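Local coordinates for inositol-1-monophosphatase (Nostoc sp., PDB 5ZHH), which probably hydrolyses inositol monophosphates to free inositol and phosphate, at residues K153-D163 with R202-G210. Residues are numbered along the deposited sequence; the frame is centred on the assembly and turned at random.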
loop_
_atom_site.group_PDB
_atom_site.type_symbol
_atom_site.label_atom_id
_atom_site.label_comp_id
_atom_site.label_asym_id
_atom_site.label_seq_id
_atom_site.Cartn_x
_atom_site.Cartn_y
_atom_site.Cartn_z
ATOM N N LYS A 153 4.024 24.620 22.416
ATOM C CA LYS A 153 4.657 23.494 21.742
ATOM C C LYS A 153 3.647 22.624 21.010
ATOM O O LYS A 153 3.991 21.523 20.566
ATOM C CB LYS A 153 5.468 22.657 22.735
ATOM C CG LYS A 153 6.598 23.436 23.393
ATOM C CD LYS A 153 7.212 22.663 24.548
ATOM C CE LYS A 153 8.319 23.469 25.203
ATOM N NZ LYS A 153 9.332 23.908 24.208
ATOM N N SER A 154 2.411 23.086 20.886
ATOM C CA SER A 154 1.322 22.279 20.369
ATOM C C SER A 154 1.110 22.531 18.885
ATOM O O SER A 154 1.471 23.577 18.345
ATOM C CB SER A 154 0.025 22.581 21.128
ATOM O OG SER A 154 0.119 22.202 22.491
ATOM N N LEU A 155 0.521 21.534 18.231
ATOM C CA LEU A 155 0.034 21.641 16.864
ATOM C C LEU A 155 -1.464 21.400 16.922
ATOM O O LEU A 155 -1.906 20.380 17.464
ATOM C CB LEU A 155 0.709 20.619 15.941
ATOM C CG LEU A 155 0.336 20.694 14.456
ATOM C CD1 LEU A 155 0.792 22.008 13.834
ATOM C CD2 LEU A 155 0.908 19.505 13.685
ATOM N N LEU A 156 -2.238 22.336 16.393
ATOM C CA LEU A 156 -3.689 22.269 16.465
ATOM C C LEU A 156 -4.284 22.191 15.065
ATOM O O LEU A 156 -3.584 22.290 14.056
ATOM C CB LEU A 156 -4.254 23.485 17.212
ATOM C CG LEU A 156 -3.658 23.785 18.589
ATOM C CD1 LEU A 156 -4.347 25.027 19.171
ATOM C CD2 LEU A 156 -3.773 22.611 19.534
ATOM N N VAL A 157 -5.603 22.002 15.018
ATOM C CA VAL A 157 -6.338 22.000 13.759
ATOM C C VAL A 157 -7.730 22.554 14.031
ATOM O O VAL A 157 -8.268 22.410 15.131
ATOM C CB VAL A 157 -6.376 20.575 13.135
ATOM C CG1 VAL A 157 -7.015 19.574 14.093
ATOM C CG2 VAL A 157 -7.084 20.571 11.765
ATOM N N THR A 158 -8.311 23.206 13.027
ATOM C CA THR A 158 -9.648 23.764 13.158
ATOM C C THR A 158 -10.292 23.798 11.781
ATOM O O THR A 158 -9.703 23.366 10.785
ATOM C CB THR A 158 -9.626 25.166 13.814
ATOM O OG1 THR A 158 -10.960 25.531 14.188
ATOM C CG2 THR A 158 -9.078 26.225 12.861
ATOM N N GLY A 159 -11.537 24.262 11.740
ATOM C CA GLY A 159 -12.275 24.375 10.499
ATOM C C GLY A 159 -13.166 25.601 10.523
ATOM O O GLY A 159 -13.249 26.307 11.527
ATOM N N PHE A 160 -13.841 25.833 9.399
ATOM C CA PHE A 160 -14.653 27.028 9.213
ATOM C C PHE A 160 -15.958 26.617 8.549
ATOM O O PHE A 160 -15.952 25.826 7.601
ATOM C CB PHE A 160 -13.878 28.073 8.396
ATOM C CG PHE A 160 -12.551 28.416 9.010
ATOM C CD1 PHE A 160 -12.462 29.387 10.003
ATOM C CD2 PHE A 160 -11.405 27.719 8.657
ATOM C CE1 PHE A 160 -11.248 29.678 10.597
ATOM C CE2 PHE A 160 -10.186 28.004 9.251
ATOM C CZ PHE A 160 -10.107 28.988 10.219
ATOM N N ALA A 161 -17.067 27.111 9.089
ATOM C CA ALA A 161 -18.389 26.612 8.745
ATOM C C ALA A 161 -18.902 27.242 7.451
ATOM O O ALA A 161 -18.412 28.277 6.987
ATOM C CB ALA A 161 -19.367 26.869 9.894
ATOM N N TYR A 162 -19.922 26.603 6.873
ATOM C CA TYR A 162 -20.511 27.128 5.646
ATOM C C TYR A 162 -21.157 28.493 5.864
ATOM O O TYR A 162 -21.250 29.292 4.924
ATOM C CB TYR A 162 -21.535 26.142 5.087
ATOM C CG TYR A 162 -20.910 24.864 4.569
ATOM C CD1 TYR A 162 -20.097 24.867 3.440
ATOM C CD2 TYR A 162 -21.132 23.651 5.212
ATOM C CE1 TYR A 162 -19.518 23.694 2.971
ATOM C CE2 TYR A 162 -20.563 22.478 4.750
ATOM C CZ TYR A 162 -19.759 22.503 3.631
ATOM O OH TYR A 162 -19.195 21.334 3.173
ATOM N N ASP A 163 -21.588 28.790 7.086
ATOM C CA ASP A 163 -22.268 30.047 7.378
ATOM C C ASP A 163 -21.311 31.186 7.713
ATOM O O ASP A 163 -21.764 32.241 8.174
ATOM C CB ASP A 163 -23.263 29.854 8.528
ATOM C CG ASP A 163 -22.582 29.621 9.875
ATOM O OD1 ASP A 163 -21.345 29.443 9.926
ATOM O OD2 ASP A 163 -23.298 29.629 10.897
ATOM N N ARG A 202 -1.281 12.933 16.187
ATOM C CA ARG A 202 -0.700 13.720 15.103
ATOM C C ARG A 202 -0.913 15.215 15.308
ATOM O O ARG A 202 -0.151 16.029 14.776
ATOM C CB ARG A 202 -1.299 13.289 13.769
ATOM C CG ARG A 202 -0.809 11.909 13.305
ATOM C CD ARG A 202 -1.695 11.378 12.197
ATOM N NE ARG A 202 -1.290 10.038 11.773
ATOM C CZ ARG A 202 -1.853 9.371 10.770
ATOM N NH1 ARG A 202 -1.422 8.157 10.456
ATOM N NH2 ARG A 202 -2.850 9.914 10.089
ATOM N N VAL A 203 -1.964 15.591 16.032
ATOM C CA VAL A 203 -2.144 16.942 16.539
ATOM C C VAL A 203 -2.484 16.824 18.014
ATOM O O VAL A 203 -2.837 15.754 18.508
ATOM C CB VAL A 203 -3.238 17.730 15.785
ATOM C CG1 VAL A 203 -2.829 17.968 14.345
ATOM C CG2 VAL A 203 -4.551 16.985 15.828
ATOM N N ASP A 204 -2.376 17.945 18.719
ATOM C CA ASP A 204 -2.620 17.953 20.150
ATOM C C ASP A 204 -4.023 18.407 20.509
ATOM O O ASP A 204 -4.458 18.170 21.636
ATOM C CB ASP A 204 -1.587 18.846 20.843
ATOM C CG ASP A 204 -0.169 18.450 20.490
ATOM O OD1 ASP A 204 0.199 17.268 20.712
ATOM O OD2 ASP A 204 0.567 19.304 19.967
ATOM N N GLY A 205 -4.743 19.025 19.583
ATOM C CA GLY A 205 -6.051 19.554 19.903
ATOM C C GLY A 205 -6.752 20.064 18.666
ATOM O O GLY A 205 -6.123 20.377 17.651
ATOM N N TYR A 206 -8.070 20.150 18.780
ATOM C CA TYR A 206 -8.955 20.492 17.681
ATOM C C TYR A 206 -10.147 21.234 18.268
ATOM O O TYR A 206 -10.622 20.883 19.351
ATOM C CB TYR A 206 -9.386 19.221 16.924
ATOM C CG TYR A 206 -10.690 19.327 16.153
ATOM C CD1 TYR A 206 -10.797 20.129 15.021
ATOM C CD2 TYR A 206 -11.819 18.618 16.565
ATOM C CE1 TYR A 206 -11.994 20.216 14.317
ATOM C CE2 TYR A 206 -13.015 18.705 15.872
ATOM C CZ TYR A 206 -13.096 19.501 14.758
ATOM O OH TYR A 206 -14.288 19.594 14.079
ATOM N N TRP A 207 -10.582 22.296 17.595
ATOM C CA TRP A 207 -11.810 22.981 17.977
ATOM C C TRP A 207 -12.528 23.425 16.714
ATOM O O TRP A 207 -11.895 23.683 15.689
ATOM C CB TRP A 207 -11.547 24.181 18.903
ATOM C CG TRP A 207 -11.185 25.436 18.176
ATOM C CD1 TRP A 207 -12.026 26.465 17.831
ATOM C CD2 TRP A 207 -9.888 25.798 17.691
ATOM N NE1 TRP A 207 -11.326 27.445 17.168
ATOM C CE2 TRP A 207 -10.012 27.063 17.070
ATOM C CE3 TRP A 207 -8.629 25.184 17.731
ATOM C CZ2 TRP A 207 -8.930 27.718 16.481
ATOM C CZ3 TRP A 207 -7.554 25.834 17.144
ATOM C CH2 TRP A 207 -7.713 27.094 16.528
ATOM N N GLU A 208 -13.855 23.511 16.792
ATOM C CA GLU A 208 -14.615 23.947 15.630
ATOM C C GLU A 208 -16.030 24.311 16.056
ATOM O O GLU A 208 -16.555 23.770 17.034
ATOM C CB GLU A 208 -14.648 22.855 14.542
ATOM C CG GLU A 208 -15.196 23.367 13.221
ATOM C CD GLU A 208 -14.883 22.471 12.038
ATOM O OE1 GLU A 208 -14.392 21.332 12.229
ATOM O OE2 GLU A 208 -15.134 22.921 10.903
ATOM N N ARG A 209 -16.629 25.246 15.323
ATOM C CA ARG A 209 -18.040 25.568 15.454
ATOM C C ARG A 209 -18.764 25.208 14.166
ATOM O O ARG A 209 -18.148 25.011 13.113
ATOM C CB ARG A 209 -18.253 27.055 15.776
ATOM C CG ARG A 209 -17.841 27.999 14.661
ATOM C CD ARG A 209 -18.416 29.399 14.855
ATOM N NE ARG A 209 -19.867 29.436 14.703
ATOM C CZ ARG A 209 -20.496 29.532 13.536
ATOM N NH1 ARG A 209 -19.805 29.600 12.402
ATOM N NH2 ARG A 209 -21.821 29.560 13.500
ATOM N N GLY A 210 -20.085 25.103 14.266
ATOM C CA GLY A 210 -20.890 24.787 13.105
ATOM C C GLY A 210 -20.786 23.351 12.646
ATOM O O GLY A 210 -21.018 23.069 11.465
HETATM O O HOH W 1 -15.645 26.706 12.794
HETATM O O HOH W 2 -16.871 28.995 11.323
#
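Two parallel neighbours in the five-stranded mixed sheet of the inositol monophosphatase fold, strands 156-158 and 205-208, meet here with their axes 4.9 Å apart and their directions 20° from parallel. Val-157 bridges to Tyr-206: its N donates to Gly-205 O at 3.1 Å, in the carbonyl plane, while its O receives a weak bond from Trp-207 N and a CA-H...O contact from Tyr-206 CA. On the N-terminal side of the Val-157 bridge, Asp-204 grips the backbone of Leu-155 at both ends. Its N reaches Leu-155 O over 2.8 Å, nearly straight, and its carboxylate OD2 accepts Leu-155 N on the anti side; Ser-146 and Thr-148 hold the other oxygen, OD1, which would fix the rotation of the group.

The chain runs from strand 156-158 through helix 172-181, outer strand 185-186 and helix 191-199 before returning as strand 205-208, and the two helices pack on different faces of this sheet. On the face of helix 172-181, Thr-158 lies over the Trp-207 indole: CB stands 3.6 Å from the centroid of the six-membered ring, almost on its normal, a CH-pi contact. Thr-158 OG1 sits anti to the backbone N (chi1 -167°), which brings it within 2.6 Å of Trp-207 O as donor. Asn-171 binds both that hydroxyl and Trp-207 NE1. With an alanine in place of Trp-207, Thr-158 CB and Leu-156 CD1 would probably lose their aromatic partner, and Asn-171 OD1 its indole donor. Toward helix 191-199, Val-157 CG1 packs on Tyr-206 CB, and Tyr-206 OH donates to Glu-208 OE1 in the plane of its ring. Further along both segments, water 1 links Gly-159 O to Arg-209 N, and Arg-209 meets Asp-163 end-on, NH1 to OD1 and NH2 to OD2, both through syn lone pairs, with guanidinium and carboxylate planes 7° apart.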